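Local coordinates for protein Co-type Nitrile Hydratase beta subunit (Pseudomonas putida, PDB 3QYH) that forms the beta subunit of a cobalt-type nitrile hydratase, which together with an alpha subunit probably hydrates nitriles to the corresponding amides, at residues Y17-P20 with N21-F25; L73-F76 with E77-V81; P104-P108 with A109-G113. All blocks are in the same frame, centred on the assembly; numbering follows the deposited sequence.

Contact 1: residues Y17-P20 with N21-F25; sequences YREP and NEPVF
Glu19 and Glu22 stand at the two ends of a type II beta turn, with Pro20 and Asn21 at its corners. Their CA atoms lie 5.5 Å apart, and the link between them is made through water: one molecule donates both to Glu19 O (2.7 Å) and to Glu22 OE1 (2.6 Å). Glu22 can supply the second acceptor because its extended chain leaves the backbone with CG anti to N (chi1 -177°), running up beside the turn. The carboxylate of Glu19 extends forward to the exit of the turn, crossing Pro23 at about a right angle, with OE2 3.8 Å from Glu22 CG and 3.5 Å from Pro23 CD. The two acidic groups remain apart, OE2 of Glu19 being 5.1 Å from OE1 of Glu22, and each has its own partner: Arg26 forms a salt bridge with Glu19, whereas Glu22 is hydrogen-bonded to an aromatic side chain and to the backbone of the other protein chain. An acidic side chain there pairs with Arg18. Arg18, Glu19 and Glu22 thus bring the turn to the subunit interface, in the loop leading into helix 28-43, and Phe25 packs on Glu30, Lys31 and Met34 of that helix.

Contact 2: residues L73-F76 with E77-V81; sequences LHVF and ENLLV
With CG anti to the backbone N (chi1 166°) the His74 imidazole lies beside its own carbonyl, and Asn78, its CG anti to the carbonyl carbon (chi1 -72°), brings ND2 to it from one turn on. Asn78 ND2 settles over one face of the imidazole, 3.2 Å above its plane and displaced toward the rim, with ring and amide planes 28° apart. The same nitrogen donates to His74 O at 2.9 Å in a nearly straight bond that lies in the amide plane, so the hydrogen bond sets the amide's rotation while the ring packs against it. A lysine here has no flat ring to offer, and the Asn78 amide, though still bonded to the carbonyl, would probably be freer to turn. These residues belong to helix 68-82 of the N-terminal, helical part of the beta subunit. Its i to i+4 bonds include Glu77 N to Leu73 O (3.0 Å) and Leu79 N to Val75 O (2.7 Å); Val75 O also takes an i to i+3 bond from Asn78 N, above its carbonyl plane. On the buried side Val75 and Leu79 run side by side, CG1 against CD2 at 3.7 Å, and Val75 packs on Phe51 and Ile55 of helix 48-56. Glu77 passes at a slant over Leu73, OE2 3.7 Å from CD1, while OE1 pairs with a basic side chain of the other protein chain.

Contact 3: residues P104-P108 with A109-G113; sequences PVLTP and AIVDG
Thr107 and Ile110 are joined first through the backbone, the amide of Ile110 donating to Thr107 O at 3.0 Å. That donor stands above the carbonyl plane, 47° out of it, and so not on a lone pair. Thr107 O also receives a weak bond from Val111 N (3.3 Å), and the same amide makes a second weak bond to Pro108 O at 3.5 Å. The Val111 hydrogen is therefore divided between two carbonyls, whereas Ile110 N has one well-formed acceptor. Pro108 O has a further partner: a water donates to it at 2.8 Å and accepts from Asp112 N at 2.9 Å, bridging an amide of the first helical turn to the carbonyl four residues earlier. The i to i+3 bond from Ile110 N to Thr107 O, with the weak bonds of Val111 N, leads the chain into helix 111-117; in this lead Pro108 has no amide hydrogen to offer. Farther along, Asp112 O and Gly113 O accept from the hydroxyls of Ser116 and Thr117.

Apolar groups fill in around these polar links. Ile110 places CG1 between its backbone N and carbonyl carbon (chi1 70°), bringing that atom to 3.7 Å from Thr107 OG1 and carrying CD1 back to Val105 O at 3.3 Å, a contact of carbon with oxygen. The methyl CG2 of Val111 lies 3.4 Å from Thr107 O and also touches Leu106 CG. Leu106 in turn packs on Ala39 and Ala42 of helix 28-43, and the amide of Val105 donates to OD1 of Asn43, the last residue of that helix. Leu106 and Val111 also pack on apolar side chains of the other protein chain.

In the fold
The three contacts follow one another along the N-terminal part of the chain without touching: centres lie about 27 Å apart for contacts 1 and 2, about 29 Å for contacts 1 and 3 and about 22 Å for contacts 2 and 3, with nearest atoms about 11 to 12 Å apart in each pair. Helix 28-43 is their common neighbour, meeting Phe25 of contact 1, Phe76 of contact 2 and Val105 and Leu106 of contact 3. All three also reach the other protein chain. In contact 2 the side chain of Val75 lies about 12 Å from the bound cobalt(III) ion, too far to coordinate it.

Contact 1: residues Y17-P20 with N21-F25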
loop_
_atom_site.group_PDB
_atom_site.type_symbol
_atom_site.label_atom_id
_atom_site.label_comp_id
_atom_site.label_asym_id
_atom_site.label_seq_id
_atom_site.Cartn_x
_atom_site.Cartn_y
_atom_site.Cartn_z
ATOM N N TYR B 17 -3.188 -17.050 6.110
ATOM C CA TYR B 17 -1.952 -17.800 6.239
ATOM C C TYR B 17 -0.744 -16.868 6.071
ATOM O O TYR B 17 -0.765 -15.982 5.226
ATOM C CB TYR B 17 -1.898 -18.932 5.215
ATOM C CG TYR B 17 -0.529 -19.555 5.134
ATOM C CD1 TYR B 17 -0.157 -20.593 5.992
ATOM C CD2 TYR B 17 0.409 -19.081 4.228
ATOM C CE1 TYR B 17 1.105 -21.156 5.930
ATOM C CE2 TYR B 17 1.660 -19.637 4.147
ATOM C CZ TYR B 17 2.013 -20.666 4.999
ATOM O OH TYR B 17 3.282 -21.175 4.878
ATOM N N ARG B 18 0.284 -17.061 6.898
ATOM C CA ARG B 18 1.495 -16.246 6.852
ATOM C C ARG B 18 2.733 -17.137 6.930
ATOM O O ARG B 18 2.818 -18.013 7.770
ATOM C CB ARG B 18 1.491 -15.248 8.003
ATOM C CG ARG B 18 0.175 -14.539 8.147
ATOM C CD ARG B 18 0.332 -13.272 8.920
ATOM N NE ARG B 18 0.632 -13.520 10.316
ATOM C CZ ARG B 18 0.952 -12.553 11.172
ATOM N NH1 ARG B 18 0.999 -11.292 10.750
ATOM N NH2 ARG B 18 1.225 -12.838 12.443
ATOM N N GLU B 19 3.676 -16.934 6.025
ATOM C CA GLU B 19 4.888 -17.739 6.007
ATOM C C GLU B 19 5.842 -17.268 7.117
ATOM O O GLU B 19 6.148 -16.080 7.231
ATOM C CB GLU B 19 5.553 -17.588 4.646
ATOM C CG GLU B 19 6.756 -18.469 4.431
ATOM C CD GLU B 19 7.282 -18.342 3.013
ATOM O OE1 GLU B 19 6.740 -19.003 2.091
ATOM O OE2 GLU B 19 8.228 -17.567 2.826
ATOM N N PRO B 20 6.284 -18.194 7.969
ATOM C CA PRO B 20 7.264 -17.842 9.007
ATOM C C PRO B 20 8.607 -17.413 8.391
ATOM O O PRO B 20 9.078 -18.057 7.441
ATOM C CB PRO B 20 7.431 -19.163 9.767
ATOM C CG PRO B 20 6.136 -19.889 9.555
ATOM C CD PRO B 20 5.730 -19.550 8.147
ATOM N N ASN B 21 9.211 -16.349 8.898
ATOM C CA ASN B 21 10.524 -15.941 8.403
ATOM C C ASN B 21 10.536 -15.666 6.893
ATOM O O ASN B 21 11.482 -16.033 6.189
ATOM C CB ASN B 21 11.545 -17.039 8.694
ATOM C CG ASN B 21 11.721 -17.295 10.184
ATOM O OD1 ASN B 21 12.002 -16.370 10.961
ATOM N ND2 ASN B 21 11.570 -18.560 10.588
ATOM N N GLU B 22 9.484 -15.030 6.399
ATOM C CA GLU B 22 9.339 -14.762 4.970
ATOM C C GLU B 22 10.441 -13.809 4.476
ATOM O O GLU B 22 10.656 -12.743 5.071
ATOM C CB GLU B 22 7.968 -14.141 4.728
ATOM C CG GLU B 22 7.646 -13.869 3.264
ATOM C CD GLU B 22 6.230 -13.333 3.079
ATOM O OE1 GLU B 22 5.357 -13.531 3.966
ATOM O OE2 GLU B 22 5.983 -12.711 2.036
ATOM N N PRO B 23 11.154 -14.189 3.406
ATOM C CA PRO B 23 12.149 -13.260 2.838
ATOM C C PRO B 23 11.469 -12.144 2.041
ATOM O O PRO B 23 10.302 -12.287 1.681
ATOM C CB PRO B 23 12.951 -14.131 1.873
ATOM C CG PRO B 23 12.077 -15.341 1.583
ATOM C CD PRO B 23 10.954 -15.388 2.582
ATOM N N VAL B 24 12.186 -11.059 1.770
ATOM C CA VAL B 24 11.639 -9.951 0.974
ATOM C C VAL B 24 11.241 -10.468 -0.383
ATOM O O VAL B 24 10.129 -10.216 -0.853
ATOM C CB VAL B 24 12.678 -8.804 0.808
ATOM C CG1 VAL B 24 12.189 -7.745 -0.180
ATOM C CG2 VAL B 24 12.998 -8.184 2.169
ATOM N N PHE B 25 12.151 -11.208 -1.005
ATOM C CA PHE B 25 11.861 -11.845 -2.295
ATOM C C PHE B 25 11.914 -13.364 -2.173
ATOM O O PHE B 25 12.944 -13.928 -1.814
ATOM C CB PHE B 25 12.862 -11.363 -3.343
ATOM C CG PHE B 25 12.780 -9.895 -3.613
ATOM C CD1 PHE B 25 13.804 -9.047 -3.226
ATOM C CD2 PHE B 25 11.665 -9.357 -4.257
ATOM C CE1 PHE B 25 13.732 -7.666 -3.493
ATOM C CE2 PHE B 25 11.578 -7.983 -4.505
ATOM C CZ PHE B 25 12.618 -7.142 -4.135
HETATM O O HOH W 1 5.073 -13.745 6.570
#

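Contact 2: residues L73-F76 with E77-V81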
loop_
_atom_site.group_PDB
_atom_site.type_symbol
_atom_site.label_atom_id
_atom_site.label_comp_id
_atom_site.label_asym_id
_atom_site.label_seq_id
_atom_site.Cartn_x
_atom_site.Cartn_y
_atom_site.Cartn_z
ATOM N N LEU B 73 3.933 -8.180 -13.556
ATOM C CA LEU B 73 4.416 -8.686 -14.842
ATOM C C LEU B 73 3.341 -8.491 -15.913
ATOM O O LEU B 73 3.636 -8.099 -17.044
ATOM C CB LEU B 73 4.821 -10.164 -14.737
ATOM C CG LEU B 73 5.144 -10.851 -16.069
ATOM C CD1 LEU B 73 6.298 -10.155 -16.797
ATOM C CD2 LEU B 73 5.455 -12.302 -15.852
ATOM N N HIS B 74 2.091 -8.751 -15.539
ATOM C CA HIS B 74 0.959 -8.560 -16.451
ATOM C C HIS B 74 0.881 -7.122 -16.912
ATOM O O HIS B 74 0.699 -6.867 -18.108
ATOM C CB HIS B 74 -0.389 -8.968 -15.810
ATOM C CG HIS B 74 -1.586 -8.476 -16.570
ATOM N ND1 HIS B 74 -2.249 -9.254 -17.498
ATOM C CD2 HIS B 74 -2.206 -7.269 -16.575
ATOM C CE1 HIS B 74 -3.239 -8.553 -18.022
ATOM N NE2 HIS B 74 -3.236 -7.346 -17.479
ATOM N N VAL B 75 1.030 -6.178 -15.983
ATOM C CA VAL B 75 0.958 -4.769 -16.350
ATOM C C VAL B 75 2.051 -4.439 -17.361
ATOM O O VAL B 75 1.791 -3.786 -18.370
ATOM C CB VAL B 75 1.105 -3.832 -15.128
ATOM C CG1 VAL B 75 1.079 -2.382 -15.560
ATOM C CG2 VAL B 75 0.004 -4.104 -14.123
ATOM N N PHE B 76 3.278 -4.886 -17.099
ATOM C CA PHE B 76 4.382 -4.538 -17.988
ATOM C C PHE B 76 4.124 -5.086 -19.405
ATOM O O PHE B 76 4.388 -4.414 -20.397
ATOM C CB PHE B 76 5.715 -5.045 -17.427
ATOM C CG PHE B 76 6.021 -4.538 -16.031
ATOM C CD1 PHE B 76 6.786 -5.301 -15.146
ATOM C CD2 PHE B 76 5.538 -3.310 -15.604
ATOM C CE1 PHE B 76 7.076 -4.835 -13.859
ATOM C CE2 PHE B 76 5.811 -2.839 -14.311
ATOM C CZ PHE B 76 6.568 -3.611 -13.437
ATOM N N GLU B 77 3.581 -6.295 -19.484
ATOM C CA GLU B 77 3.349 -6.943 -20.778
ATOM C C GLU B 77 2.185 -6.351 -21.563
ATOM O O GLU B 77 2.115 -6.519 -22.775
ATOM C CB GLU B 77 3.135 -8.443 -20.605
ATOM C CG GLU B 77 4.398 -9.213 -20.175
ATOM C CD GLU B 77 4.110 -10.688 -19.946
ATOM O OE1 GLU B 77 2.943 -11.014 -19.669
ATOM O OE2 GLU B 77 5.034 -11.519 -20.047
ATOM N N ASN B 78 1.278 -5.672 -20.873
ATOM C CA ASN B 78 0.047 -5.214 -21.487
ATOM C C ASN B 78 -0.079 -3.705 -21.544
ATOM O O ASN B 78 -0.351 -3.152 -22.611
ATOM C CB ASN B 78 -1.157 -5.843 -20.794
ATOM C CG ASN B 78 -1.300 -7.315 -21.130
ATOM O OD1 ASN B 78 -1.812 -7.670 -22.187
ATOM N ND2 ASN B 78 -0.818 -8.180 -20.249
ATOM N N LEU B 79 0.141 -3.032 -20.418
ATOM C CA LEU B 79 0.049 -1.571 -20.393
ATOM C C LEU B 79 1.119 -0.937 -21.317
ATOM O O LEU B 79 0.879 0.094 -21.965
ATOM C CB LEU B 79 0.157 -1.043 -18.957
ATOM C CG LEU B 79 -0.012 0.450 -18.740
ATOM C CD1 LEU B 79 -1.363 0.884 -19.294
ATOM C CD2 LEU B 79 0.067 0.770 -17.234
ATOM N N LEU B 80 2.286 -1.562 -21.412
ATOM C CA LEU B 80 3.320 -0.989 -22.277
ATOM C C LEU B 80 2.889 -1.082 -23.739
ATOM O O LEU B 80 3.295 -0.279 -24.572
ATOM C CB LEU B 80 4.676 -1.668 -22.081
ATOM C CG LEU B 80 5.434 -1.270 -20.792
ATOM C CD1 LEU B 80 6.745 -2.021 -20.687
ATOM C CD2 LEU B 80 5.693 0.228 -20.773
ATOM N N VAL B 81 2.085 -2.089 -24.055
ATOM C CA VAL B 81 1.572 -2.206 -25.405
ATOM C C VAL B 81 0.471 -1.176 -25.629
ATOM O O VAL B 81 0.463 -0.485 -26.649
ATOM C CB VAL B 81 1.106 -3.627 -25.718
ATOM C CG1 VAL B 81 0.414 -3.666 -27.071
ATOM C CG2 VAL B 81 2.303 -4.567 -25.716
#

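Contact 3: residues P104-P108 with A109-G113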
loop_
_atom_site.group_PDB
_atom_site.type_symbol
_atom_site.label_atom_id
_atom_site.label_comp_id
_atom_site.label_asym_id
_atom_site.label_seq_id
_atom_site.Cartn_x
_atom_site.Cartn_y
_atom_site.Cartn_z
ATOM N N PRO B 104 17.653 4.593 -20.855
ATOM C CA PRO B 104 16.981 4.432 -19.556
ATOM C C PRO B 104 17.084 5.694 -18.740
ATOM O O PRO B 104 18.158 6.282 -18.643
ATOM C CB PRO B 104 17.769 3.299 -18.872
ATOM C CG PRO B 104 18.487 2.594 -19.977
ATOM C CD PRO B 104 18.776 3.661 -21.025
ATOM N N VAL B 105 15.975 6.116 -18.152
ATOM C CA VAL B 105 16.023 7.279 -17.285
ATOM C C VAL B 105 16.572 6.905 -15.917
ATOM O O VAL B 105 17.304 7.673 -15.313
ATOM C CB VAL B 105 14.630 7.931 -17.161
ATOM C CG1 VAL B 105 14.643 9.037 -16.123
ATOM C CG2 VAL B 105 14.209 8.469 -18.513
ATOM N N LEU B 106 16.225 5.717 -15.425
ATOM C CA LEU B 106 16.745 5.302 -14.120
ATOM C C LEU B 106 18.152 4.730 -14.279
ATOM O O LEU B 106 18.314 3.586 -14.689
ATOM C CB LEU B 106 15.833 4.277 -13.460
ATOM C CG LEU B 106 16.201 3.913 -12.027
ATOM C CD1 LEU B 106 15.874 5.058 -11.064
ATOM C CD2 LEU B 106 15.497 2.633 -11.608
ATOM N N THR B 107 19.162 5.535 -13.951
ATOM C CA THR B 107 20.552 5.110 -14.058
ATOM C C THR B 107 21.155 4.919 -12.669
ATOM O O THR B 107 20.646 5.472 -11.687
ATOM C CB THR B 107 21.374 6.180 -14.789
ATOM O OG1 THR B 107 21.284 7.408 -14.052
ATOM C CG2 THR B 107 20.832 6.394 -16.204
ATOM N N PRO B 108 22.262 4.172 -12.578
ATOM C CA PRO B 108 22.851 3.893 -11.264
ATOM C C PRO B 108 23.130 5.151 -10.425
ATOM O O PRO B 108 22.896 5.120 -9.227
ATOM C CB PRO B 108 24.152 3.173 -11.612
ATOM C CG PRO B 108 23.845 2.489 -12.906
ATOM C CD PRO B 108 22.965 3.462 -13.663
ATOM N N ALA B 109 23.593 6.230 -11.051
ATOM C CA ALA B 109 23.888 7.470 -10.349
ATOM C C ALA B 109 22.702 8.105 -9.620
ATOM O O ALA B 109 22.892 8.776 -8.604
ATOM C CB ALA B 109 24.510 8.479 -11.301
ATOM N N ILE B 110 21.490 7.923 -10.129
ATOM C CA ILE B 110 20.344 8.564 -9.500
ATOM C C ILE B 110 19.421 7.647 -8.671
ATOM O O ILE B 110 18.455 8.133 -8.072
ATOM C CB ILE B 110 19.506 9.336 -10.518
ATOM C CG1 ILE B 110 18.773 8.377 -11.455
ATOM C CG2 ILE B 110 20.385 10.274 -11.330
ATOM C CD1 ILE B 110 17.814 9.110 -12.382
ATOM N N VAL B 111 19.698 6.346 -8.647
ATOM C CA VAL B 111 18.816 5.404 -7.940
ATOM C C VAL B 111 18.568 5.859 -6.486
ATOM O O VAL B 111 17.433 6.040 -6.062
ATOM C CB VAL B 111 19.353 3.954 -7.967
ATOM C CG1 VAL B 111 18.549 3.046 -6.976
ATOM C CG2 VAL B 111 19.267 3.371 -9.385
ATOM N N ASP B 112 19.631 6.061 -5.727
ATOM C CA ASP B 112 19.451 6.407 -4.321
ATOM C C ASP B 112 18.636 7.677 -4.109
ATOM O O ASP B 112 17.724 7.695 -3.283
ATOM C CB ASP B 112 20.780 6.525 -3.592
ATOM C CG ASP B 112 20.588 6.867 -2.113
ATOM O OD1 ASP B 112 20.001 6.032 -1.391
ATOM O OD2 ASP B 112 21.002 7.972 -1.684
ATOM N N GLY B 113 18.969 8.733 -4.841
ATOM C CA GLY B 113 18.285 10.012 -4.694
ATOM C C GLY B 113 16.821 9.931 -5.120
ATOM O O GLY B 113 15.951 10.560 -4.503
HETATM O O HOH W 2 22.416 5.782 -6.596
#